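Local coordinates for SusD superfamily protein (Bacteroides thetaiotaomicron, PDB 3MCX) that is of uncharacterised function but, as a zinc-binding SusD-family outer-membrane protein, probably takes part in capturing nutrients, most likely glycans, at the cell surface, at residues Y40-Y48 / L131-F140; A54-K62 / V286-F297. All blocks are in the same frame, centred on the assembly; numbering follows the deposited sequence. Where two conformers were deposited one is given.

Interaction 1: Y40-Y48 / L131-F140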
loop_
_atom_site.group_PDB
_atom_site.type_symbol
_atom_site.label_atom_id
_atom_site.label_comp_id
_atom_site.label_asym_id
_atom_site.label_seq_id
_atom_site.Cartn_x
_atom_site.Cartn_y
_atom_site.Cartn_z
ATOM N N TYR A 40 8.856 3.030 6.707
ATOM C CA TYR A 40 7.956 1.931 6.421
ATOM C C TYR A 40 6.591 2.511 5.968
ATOM O O TYR A 40 6.555 3.219 4.986
ATOM C CB TYR A 40 7.867 0.949 7.592
ATOM C CG TYR A 40 7.359 -0.466 7.239
ATOM C CD1 TYR A 40 6.612 -0.716 6.085
ATOM C CD2 TYR A 40 7.636 -1.547 8.077
ATOM C CE1 TYR A 40 6.148 -1.968 5.783
ATOM C CE2 TYR A 40 7.150 -2.825 7.768
ATOM C CZ TYR A 40 6.410 -3.002 6.622
ATOM O OH TYR A 40 5.928 -4.263 6.323
ATOM N N TYR A 41 5.505 2.252 6.696
ATOM C CA TYR A 41 4.202 2.719 6.226
ATOM C C TYR A 41 3.955 4.212 6.515
ATOM O O TYR A 41 3.012 4.786 5.961
ATOM C CB TYR A 41 3.093 1.886 6.836
ATOM C CG TYR A 41 2.801 0.575 6.176
ATOM C CD1 TYR A 41 2.308 0.521 4.895
ATOM C CD2 TYR A 41 2.993 -0.608 6.855
ATOM C CE1 TYR A 41 1.970 -0.693 4.291
ATOM C CE2 TYR A 41 2.665 -1.825 6.257
ATOM C CZ TYR A 41 2.169 -1.874 4.983
ATOM O OH TYR A 41 1.828 -3.091 4.406
ATOM N N GLY A 42 4.772 4.853 7.341
ATOM C CA GLY A 42 4.665 6.298 7.528
ATOM C C GLY A 42 4.719 7.078 6.228
ATOM O O GLY A 42 4.103 8.142 6.107
ATOM N N ASP A 43 5.522 6.596 5.276
ATOM C CA ASP A 43 5.865 7.381 4.074
ATOM C C ASP A 43 6.221 6.511 2.882
ATOM O O ASP A 43 5.370 6.353 2.000
ATOM C CB ASP A 43 6.889 8.483 4.400
ATOM C CG ASP A 43 7.884 8.038 5.447
ATOM O OD1 ASP A 43 8.405 6.931 5.296
ATOM O OD2 ASP A 43 8.164 8.814 6.387
ATOM N N ASN A 44 7.428 5.953 2.820
ATOM C CA ASN A 44 7.864 5.329 1.575
ATOM C C ASN A 44 6.914 4.243 1.053
ATOM O O ASN A 44 6.573 4.265 -0.137
ATOM C CB ASN A 44 9.279 4.789 1.714
ATOM C CG ASN A 44 10.265 5.891 1.966
ATOM O OD1 ASN A 44 10.330 6.437 3.071
ATOM N ND2 ASN A 44 11.082 6.229 0.933
ATOM N N TYR A 45 6.455 3.338 1.916
ATOM C CA TYR A 45 5.578 2.252 1.454
ATOM C C TYR A 45 4.110 2.704 1.283
ATOM O O TYR A 45 3.267 1.936 0.788
ATOM C CB TYR A 45 5.687 1.027 2.344
ATOM C CG TYR A 45 7.022 0.309 2.229
ATOM C CD1 TYR A 45 8.132 0.732 2.941
ATOM C CD2 TYR A 45 7.155 -0.795 1.408
ATOM C CE1 TYR A 45 9.342 0.061 2.848
ATOM C CE2 TYR A 45 8.376 -1.470 1.319
ATOM C CZ TYR A 45 9.440 -1.040 2.042
ATOM O OH TYR A 45 10.641 -1.711 1.969
ATOM N N TRP A 46 3.808 3.908 1.756
ATOM C CA TRP A 46 2.484 4.496 1.582
ATOM C C TRP A 46 2.392 5.096 0.188
ATOM O O TRP A 46 1.512 4.724 -0.601
ATOM C CB TRP A 46 2.232 5.509 2.702
ATOM C CG TRP A 46 0.831 6.015 2.820
ATOM C CD1 TRP A 46 -0.136 6.015 1.867
ATOM C CD2 TRP A 46 0.281 6.663 3.978
ATOM N NE1 TRP A 46 -1.291 6.615 2.392
ATOM C CE2 TRP A 46 -1.035 7.026 3.676
ATOM C CE3 TRP A 46 0.788 6.976 5.258
ATOM C CZ2 TRP A 46 -1.869 7.668 4.607
ATOM C CZ3 TRP A 46 -0.042 7.617 6.177
ATOM C CH2 TRP A 46 -1.346 7.960 5.847
ATOM N N TYR A 47 3.295 6.002 -0.148
ATOM C CA TYR A 47 3.151 6.732 -1.404
ATOM C C TYR A 47 3.871 6.147 -2.603
ATOM O O TYR A 47 3.621 6.565 -3.742
ATOM C CB TYR A 47 3.448 8.226 -1.232
ATOM C CG TYR A 47 4.810 8.583 -0.682
ATOM C CD1 TYR A 47 5.987 8.227 -1.351
ATOM C CD2 TYR A 47 4.943 9.380 0.434
ATOM C CE1 TYR A 47 7.261 8.594 -0.848
ATOM C CE2 TYR A 47 6.167 9.757 0.938
ATOM C CZ TYR A 47 7.330 9.353 0.294
ATOM O OH TYR A 47 8.570 9.730 0.801
ATOM N N TYR A 48 4.741 5.132 -2.412
ATOM C CA TYR A 48 5.419 4.494 -3.552
ATOM C C TYR A 48 4.453 4.033 -4.631
ATOM O O TYR A 48 4.633 4.382 -5.807
ATOM C CB TYR A 48 6.291 3.338 -3.070
ATOM C CG TYR A 48 7.019 2.581 -4.169
ATOM C CD1 TYR A 48 8.162 3.075 -4.750
ATOM C CD2 TYR A 48 6.530 1.359 -4.648
ATOM C CE1 TYR A 48 8.836 2.370 -5.736
ATOM C CE2 TYR A 48 7.190 0.656 -5.647
ATOM C CZ TYR A 48 8.336 1.182 -6.186
ATOM O OH TYR A 48 9.013 0.510 -7.169
ATOM N N LEU A 131 3.464 -9.835 5.522
ATOM C CA LEU A 131 3.214 -8.532 4.899
ATOM C C LEU A 131 4.530 -7.800 4.597
ATOM O O LEU A 131 4.695 -7.214 3.523
ATOM C CB LEU A 131 2.352 -7.703 5.834
ATOM C CG LEU A 131 1.935 -6.321 5.371
ATOM C CD1 LEU A 131 1.267 -6.388 4.000
ATOM C CD2 LEU A 131 0.983 -5.702 6.448
ATOM N N SER A 132 5.468 -7.887 5.540
ATOM C CA SER A 132 6.753 -7.230 5.377
ATOM C C SER A 132 7.529 -7.823 4.187
ATOM O O SER A 132 8.064 -7.091 3.370
ATOM C CB SER A 132 7.511 -7.261 6.683
ATOM O OG SER A 132 6.846 -6.490 7.694
ATOM N N LEU A 133 7.586 -9.156 4.097
ATOM C CA LEU A 133 8.303 -9.791 2.993
ATOM C C LEU A 133 7.609 -9.413 1.674
ATOM O O LEU A 133 8.290 -9.140 0.675
ATOM C CB LEU A 133 8.348 -11.292 3.187
ATOM C CG LEU A 133 9.015 -12.080 2.044
ATOM C CD1 LEU A 133 10.429 -11.606 1.717
ATOM C CD2 LEU A 133 8.992 -13.608 2.330
ATOM N N PHE A 134 6.274 -9.386 1.640
ATOM C CA PHE A 134 5.523 -8.974 0.452
ATOM C C PHE A 134 5.925 -7.564 0.011
ATOM O O PHE A 134 6.179 -7.312 -1.166
ATOM C CB PHE A 134 4.018 -9.055 0.755
ATOM C CG PHE A 134 3.113 -8.601 -0.357
ATOM C CD1 PHE A 134 3.087 -9.254 -1.562
ATOM C CD2 PHE A 134 2.245 -7.546 -0.169
ATOM C CE1 PHE A 134 2.205 -8.870 -2.557
ATOM C CE2 PHE A 134 1.378 -7.146 -1.176
ATOM C CZ PHE A 134 1.347 -7.813 -2.348
ATOM N N ASN A 135 5.959 -6.636 0.969
ATOM C CA ASN A 135 6.344 -5.253 0.685
ATOM C C ASN A 135 7.729 -5.146 0.085
ATOM O O ASN A 135 7.944 -4.424 -0.895
ATOM C CB ASN A 135 6.211 -4.418 1.955
ATOM C CG ASN A 135 4.746 -4.169 2.332
ATOM O OD1 ASN A 135 3.889 -3.998 1.453
ATOM N ND2 ASN A 135 4.459 -4.120 3.638
ATOM N N LEU A 136 8.704 -5.867 0.654
ATOM C CA LEU A 136 10.046 -5.862 0.076
ATOM C C LEU A 136 10.066 -6.444 -1.350
ATOM O O LEU A 136 10.740 -5.939 -2.227
ATOM C CB LEU A 136 11.019 -6.640 0.951
ATOM C CG LEU A 136 11.419 -5.929 2.248
ATOM C CD1 LEU A 136 11.901 -6.944 3.261
ATOM C CD2 LEU A 136 12.478 -4.870 1.962
ATOM N N THR A 137 9.346 -7.546 -1.533
ATOM C CA THR A 137 9.382 -8.271 -2.770
ATOM C C THR A 137 8.802 -7.409 -3.899
ATOM O O THR A 137 9.292 -7.441 -5.027
ATOM C CB THR A 137 8.650 -9.632 -2.648
ATOM O OG1 THR A 137 9.261 -10.400 -1.612
ATOM C CG2 THR A 137 8.690 -10.398 -3.962
ATOM N N ARG A 138 7.745 -6.671 -3.611
ATOM C CA ARG A 138 7.087 -5.921 -4.657
ATOM C C ARG A 138 7.846 -4.634 -4.989
ATOM O O ARG A 138 7.703 -4.165 -6.109
ATOM C CB ARG A 138 5.609 -5.690 -4.298
ATOM C CG ARG A 138 5.386 -4.733 -3.221
ATOM C CD ARG A 138 3.995 -4.910 -2.560
ATOM N NE ARG A 138 2.830 -5.023 -3.419
ATOM C CZ ARG A 138 1.621 -4.450 -3.192
ATOM N NH1 ARG A 138 1.423 -3.606 -2.187
ATOM N NH2 ARG A 138 0.602 -4.741 -3.954
ATOM N N LEU A 139 8.695 -4.121 -4.082
ATOM C CA LEU A 139 9.556 -2.971 -4.399
ATOM C C LEU A 139 10.805 -3.395 -5.138
ATOM O O LEU A 139 11.214 -2.718 -6.086
ATOM C CB LEU A 139 9.983 -2.226 -3.121
ATOM C CG LEU A 139 9.150 -0.982 -2.831
ATOM C CD1 LEU A 139 7.665 -1.302 -2.525
ATOM C CD2 LEU A 139 9.818 -0.166 -1.704
ATOM N N PHE A 140 11.445 -4.482 -4.694
ATOM C CA PHE A 140 12.790 -4.808 -5.120
ATOM C C PHE A 140 12.868 -5.956 -6.129
ATOM O O PHE A 140 13.964 -6.360 -6.541
ATOM C CB PHE A 140 13.654 -5.095 -3.871
ATOM C CG PHE A 140 13.868 -3.861 -3.018
ATOM C CD1 PHE A 140 14.836 -2.948 -3.377
ATOM C CD2 PHE A 140 13.070 -3.607 -1.905
ATOM C CE1 PHE A 140 15.048 -1.774 -2.627
ATOM C CE2 PHE A 140 13.261 -2.434 -1.143
ATOM C CZ PHE A 140 14.249 -1.527 -1.533
HETATM O O HOH W 1 1.211 -3.135 1.807
HETATM O O HOH W 2 8.323 -1.983 -7.736
#

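Interaction 2: A54-K62 / V286-F297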
loop_
_atom_site.group_PDB
_atom_site.type_symbol
_atom_site.label_atom_id
_atom_site.label_comp_id
_atom_site.label_asym_id
_atom_site.label_seq_id
_atom_site.Cartn_x
_atom_site.Cartn_y
_atom_site.Cartn_z
ATOM N N ALA A 54 0.403 7.032 -12.590
ATOM C CA ALA A 54 0.156 8.215 -13.423
ATOM C C ALA A 54 -0.729 9.292 -12.819
ATOM O O ALA A 54 -0.897 10.353 -13.455
ATOM C CB ALA A 54 -0.442 7.787 -14.784
ATOM N N ASP A 55 -1.319 8.992 -11.661
ATOM C CA ASP A 55 -2.341 9.826 -11.036
ATOM C C ASP A 55 -1.820 10.762 -9.966
ATOM O O ASP A 55 -2.450 11.807 -9.702
ATOM C CB ASP A 55 -3.457 8.949 -10.473
ATOM C CG ASP A 55 -4.255 8.267 -11.558
ATOM O OD1 ASP A 55 -4.532 8.919 -12.593
ATOM O OD2 ASP A 55 -4.608 7.080 -11.364
ATOM N N VAL A 56 -0.746 10.363 -9.284
ATOM C CA VAL A 56 -0.124 11.155 -8.219
ATOM C C VAL A 56 1.302 11.387 -8.677
ATOM O O VAL A 56 2.026 10.434 -9.013
ATOM C CB VAL A 56 -0.173 10.461 -6.862
ATOM C CG1 VAL A 56 0.586 11.299 -5.846
ATOM C CG2 VAL A 56 -1.613 10.201 -6.389
ATOM N N GLN A 57 1.714 12.646 -8.730
ATOM C CA GLN A 57 3.044 13.011 -9.218
ATOM C C GLN A 57 3.799 13.817 -8.169
ATOM O O GLN A 57 3.211 14.373 -7.249
ATOM C CB GLN A 57 2.937 13.837 -10.511
ATOM C CG GLN A 57 2.095 15.084 -10.381
ATOM C CD GLN A 57 2.212 15.979 -11.574
ATOM O OE1 GLN A 57 1.462 15.892 -12.564
ATOM N NE2 GLN A 57 3.200 16.862 -11.522
ATOM N N ALA A 58 5.118 13.908 -8.318
ATOM C CA ALA A 58 5.847 14.935 -7.571
ATOM C C ALA A 58 5.362 16.309 -7.983
ATOM O O ALA A 58 5.055 16.560 -9.161
ATOM C CB ALA A 58 7.385 14.810 -7.819
ATOM N N ARG A 59 5.387 17.224 -7.019
ATOM C CA ARG A 59 5.182 18.627 -7.306
ATOM C C ARG A 59 6.417 19.314 -7.922
ATOM O O ARG A 59 6.303 20.209 -8.762
ATOM C CB ARG A 59 4.727 19.368 -6.044
ATOM C CG ARG A 59 4.502 20.866 -6.194
ATOM C CD ARG A 59 4.072 21.574 -4.901
ATOM N NE ARG A 59 5.058 21.364 -3.814
ATOM C CZ ARG A 59 6.204 22.030 -3.682
ATOM N NH1 ARG A 59 6.526 23.032 -4.483
ATOM N NH2 ARG A 59 7.028 21.681 -2.696
ATOM N N ILE A 60 7.589 18.913 -7.407
ATOM C CA ILE A 60 8.849 19.501 -7.738
ATOM C C ILE A 60 9.928 18.402 -7.693
ATOM O O ILE A 60 9.904 17.520 -6.825
ATOM C CB ILE A 60 9.153 20.710 -6.784
ATOM C CG1 ILE A 60 10.248 21.591 -7.338
ATOM C CG2 ILE A 60 9.400 20.265 -5.372
ATOM C CD1 ILE A 60 10.349 22.953 -6.604
ATOM N N THR A 61 10.912 18.533 -8.582
ATOM C CA THR A 61 12.033 17.610 -8.521
ATOM C C THR A 61 12.953 18.042 -7.380
ATOM O O THR A 61 13.216 19.231 -7.187
ATOM C CB THR A 61 12.785 17.523 -9.863
ATOM O OG1 THR A 61 13.648 16.370 -9.821
ATOM C CG2 THR A 61 13.598 18.794 -10.221
ATOM N N LYS A 62 13.451 17.068 -6.627
ATOM C CA LYS A 62 14.358 17.328 -5.505
ATOM C C LYS A 62 15.723 16.638 -5.615
ATOM O O LYS A 62 16.611 16.892 -4.791
ATOM C CB LYS A 62 13.712 16.911 -4.193
ATOM C CG LYS A 62 12.491 17.740 -3.798
ATOM C CD LYS A 62 11.853 17.234 -2.561
ATOM C CE LYS A 62 10.735 18.151 -2.065
ATOM N NZ LYS A 62 11.209 19.347 -1.282
ATOM N N VAL A 286 4.368 26.824 1.500
ATOM C CA VAL A 286 4.883 25.579 0.915
ATOM C C VAL A 286 6.086 25.123 1.730
ATOM O O VAL A 286 6.988 25.940 2.000
ATOM C CB VAL A 286 5.303 25.779 -0.545
ATOM C CG1 VAL A 286 5.986 24.525 -1.122
ATOM C CG2 VAL A 286 4.093 26.160 -1.429
ATOM N N ASP A 287 6.078 23.874 2.166
ATOM C CA ASP A 287 7.185 23.352 2.992
ATOM C C ASP A 287 7.454 21.898 2.695
ATOM O O ASP A 287 8.384 21.598 1.947
ATOM C CB ASP A 287 6.900 23.650 4.478
ATOM C CG ASP A 287 8.120 23.428 5.361
ATOM O OD1 ASP A 287 9.144 22.963 4.851
ATOM O OD2 ASP A 287 8.047 23.712 6.568
ATOM N N TRP A 288 6.639 21.004 3.229
ATOM C CA TRP A 288 6.847 19.584 3.118
ATOM C C TRP A 288 6.245 18.945 1.883
ATOM O O TRP A 288 6.689 17.867 1.495
ATOM C CB TRP A 288 6.296 18.849 4.348
ATOM C CG TRP A 288 6.971 19.243 5.608
ATOM C CD1 TRP A 288 6.591 20.211 6.491
ATOM C CD2 TRP A 288 8.164 18.667 6.137
ATOM N NE1 TRP A 288 7.479 20.268 7.558
ATOM C CE2 TRP A 288 8.455 19.329 7.352
ATOM C CE3 TRP A 288 9.015 17.646 5.699
ATOM C CZ2 TRP A 288 9.575 19.008 8.123
ATOM C CZ3 TRP A 288 10.129 17.322 6.480
ATOM C CH2 TRP A 288 10.380 17.986 7.681
ATOM N N ASN A 289 5.264 19.572 1.255
ATOM C CA ASN A 289 4.549 18.895 0.189
ATOM C C ASN A 289 5.455 18.452 -0.957
ATOM O O ASN A 289 6.315 19.211 -1.409
ATOM C CB ASN A 289 3.455 19.830 -0.383
ATOM C CG ASN A 289 2.777 19.261 -1.599
ATOM O OD1 ASN A 289 3.387 19.247 -2.686
ATOM N ND2 ASN A 289 1.536 18.785 -1.446
ATOM N N ASN A 290 5.247 17.231 -1.415
ATOM C CA ASN A 290 5.751 16.864 -2.733
ATOM C C ASN A 290 4.911 15.864 -3.485
ATOM O O ASN A 290 5.437 15.115 -4.287
ATOM C CB ASN A 290 7.224 16.437 -2.737
ATOM C CG ASN A 290 7.879 16.718 -4.086
ATOM O OD1 ASN A 290 7.331 17.516 -4.864
ATOM N ND2 ASN A 290 9.049 16.111 -4.372
ATOM N N LEU A 291 3.602 15.842 -3.215
ATOM C CA LEU A 291 2.655 14.992 -3.914
ATOM C C LEU A 291 1.454 15.827 -4.297
ATOM O O LEU A 291 0.838 16.477 -3.445
ATOM C CB LEU A 291 2.226 13.808 -3.058
ATOM C CG LEU A 291 3.328 12.786 -2.754
ATOM C CD1 LEU A 291 3.000 11.979 -1.513
ATOM C CD2 LEU A 291 3.607 11.831 -3.934
ATOM N N ILE A 292 1.131 15.811 -5.586
ATOM C CA ILE A 292 -0.068 16.445 -6.106
ATOM C C ILE A 292 -0.684 15.520 -7.125
ATOM O O ILE A 292 -0.011 14.621 -7.643
ATOM C CB ILE A 292 0.182 17.828 -6.711
ATOM C CG1 ILE A 292 1.205 17.801 -7.875
ATOM C CG2 ILE A 292 0.635 18.831 -5.590
ATOM C CD1 ILE A 292 1.339 19.099 -8.678
ATOM N N LEU A 293 -1.959 15.737 -7.422
ATOM C CA LEU A 293 -2.674 14.966 -8.427
ATOM C C LEU A 293 -2.303 15.440 -9.822
ATOM O O LEU A 293 -2.117 16.658 -10.047
ATOM C CB LEU A 293 -4.176 15.097 -8.190
ATOM C CG LEU A 293 -4.660 14.616 -6.806
ATOM C CD1 LEU A 293 -6.123 15.023 -6.514
ATOM C CD2 LEU A 293 -4.489 13.084 -6.681
ATOM N N SER A 294 -2.210 14.495 -10.758
ATOM C CA SER A 294 -1.926 14.808 -12.145
ATOM C C SER A 294 -3.190 15.173 -12.923
ATOM O O SER A 294 -4.323 14.921 -12.489
ATOM C CB SER A 294 -1.281 13.609 -12.807
ATOM O OG SER A 294 -2.244 12.585 -12.948
ATOM N N GLU A 295 -2.982 15.730 -14.084
ATOM C CA GLU A 295 -4.101 15.985 -14.979
ATOM C C GLU A 295 -4.714 14.666 -15.462
ATOM O O GLU A 295 -5.915 14.595 -15.747
ATOM C CB GLU A 295 -3.681 16.826 -16.173
ATOM C CG GLU A 295 -4.852 17.432 -16.908
ATOM C CD GLU A 295 -4.428 18.092 -18.192
ATOM O OE1 GLU A 295 -3.499 17.534 -18.848
ATOM O OE2 GLU A 295 -5.057 19.140 -18.567
ATOM N N ASP A 296 -3.907 13.611 -15.559
ATOM C CA ASP A 296 -4.475 12.277 -15.875
ATOM C C ASP A 296 -5.556 11.921 -14.874
ATOM O O ASP A 296 -6.614 11.456 -15.266
ATOM C CB ASP A 296 -3.409 11.168 -15.892
ATOM C CG ASP A 296 -2.146 11.538 -16.644
ATOM O OD1 ASP A 296 -1.373 12.429 -16.202
ATOM O OD2 ASP A 296 -1.912 10.902 -17.689
ATOM N N PHE A 297 -5.293 12.105 -13.578
ATOM C CA PHE A 297 -6.266 11.778 -12.569
ATOM C C PHE A 297 -7.494 12.679 -12.628
ATOM O O PHE A 297 -8.624 12.205 -12.582
ATOM C CB PHE A 297 -5.660 11.871 -11.160
ATOM C CG PHE A 297 -6.648 11.465 -10.102
ATOM C CD1 PHE A 297 -7.029 10.137 -9.993
ATOM C CD2 PHE A 297 -7.283 12.415 -9.308
ATOM C CE1 PHE A 297 -7.991 9.742 -9.067
ATOM C CE2 PHE A 297 -8.238 12.040 -8.409
ATOM C CZ PHE A 297 -8.599 10.697 -8.289
HETATM O O HOH W 3 -0.199 16.331 -14.801
HETATM O O HOH W 4 8.691 19.949 -0.197
#

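Interaction 1: Y40-Y48 / L131-F140
N135 meets two tyrosines at once: its ND2 donates to the hydroxyls of both Y40 and Y41, one N-H to each. The bond from N135 ND2 to Y41 OH is the shorter and straighter, 2.9 Å at 164°, while that to Y40 OH runs 3.1 Å. Both hydroxyls lie close to the amide plane, yet each ring stands almost perpendicular to that plane. Y40 OH donates in turn to S132 OG, 2.8 Å away, and S132 OG bonds to M128 O one turn back in the helix. A water also bridges N135 OD1 and Y41 OH, while the methyls of L131 close around that same hydroxyl.

Farther along the helix the contact turns apolar. L139 CG sits over one face of the Y48 ring, 4.0 Å from its centroid, a CH-pi contact; of its two methyls CD1 also lies against Y48, while CD2 reaches Y45 CE2 at 3.6 Å. The Y45 ring fills the middle, against N135 CB. Its CG is anti to the carbonyl carbon (chi1 -70°), which sends the ring across to the helix and its hydroxyl past L136 CD2 to P87 O, in helix 81-106.

Second-shell support comes from L459, packed on both Y48 and L139, and from Y71, edge-to-face with Y48. Here the loop and first turn of helix 44-51 dock on the C-terminal part of helix 115-140 in the buried helical core of this SusD-family protein; segments 44-48 and 131-140 cross at 51° with axes 11.8 Å apart, spanned by the large tyrosine side chains. With both amide hydrogens engaged and a water on its oxygen, the buried N135 amide is fixed in rotation, and the chain of bonds through Y40 to S132 gives these polar groups partners inside the core.

Interaction 2: A54-K62 / V286-F297
Backbone pairing joins V56-Q57 to I292-L293 as a short antiparallel two-stranded sheet. Q57 and I292 form the hydrogen-bonded pair, Q57 N to I292 O at 2.8 Å and I292 N to Q57 O at 3.0 Å, both nearly straight; V56 faces L293 as the non-hydrogen-bonded pair. S294 N extends the pairing to D55 O, and S294 OG donates to A54 O at 2.7 Å while accepting from F297 N, so this N-cap serine ties helix 295-301 to the 54-62 segment.

Side-chain polar bonds take over at the opposite end. R59 grips N289 side-on: NE gives to N289 OD1 and NH2 to N289 O, both at 2.9 Å and both near the guanidinium plane. A bend at chi3 (57°) turns that plane to its partner. N290 clasps I60 like a backbone partner, OD1 taking I60 N and ND2 giving to I60 O at 3.0 Å. A water links K62 NZ to the carbonyls of D287 and N289.

Van der Waals contacts complete the fit: V286 CG1 lies over one face of the guanidinium, toward its rim, and I60 CG2, from R59's own segment, over the opposite face, while V56 CG1 touches L291 CD2 at 3.6 Å. A leucine in place of R59 would probably leave N289 OD1 and N289 O without their guanidinium donors and the N289 side chain freer to turn.

Around the sheet, V56 and L291 face helix 44-51, Q57 and A58 lean on Y72 of helix 69-72, and N290 packs on V279 of helix 276-279. D55 OD2 forms a salt bridge with R411 of helix 403-414, and L293 makes a backbone bond to V333, just before strand 334-335.

Helix 44-51 joins the two contacts: this helix and the loop just before it supply the tyrosines of interaction 1, and the chain then runs directly into the 54-62 segment of interaction 2. The centres lie 20 Å apart, but the contacts touch where Y47 CD2 packs on L291 CD1 at 3.8 Å. Their segments alternate along the chain, so the N-terminal region is pinned first to helix 115-140 and then to the 286-297 strand and loop. Interaction 1 is near the middle of the molecule, away from the zinc sites. Interaction 2 lies farther out: the side chains of L293 and E315, a zinc ligand, are about 10 Å apart, and the side chain of V286 is about 13 Å from a bound zinc ion.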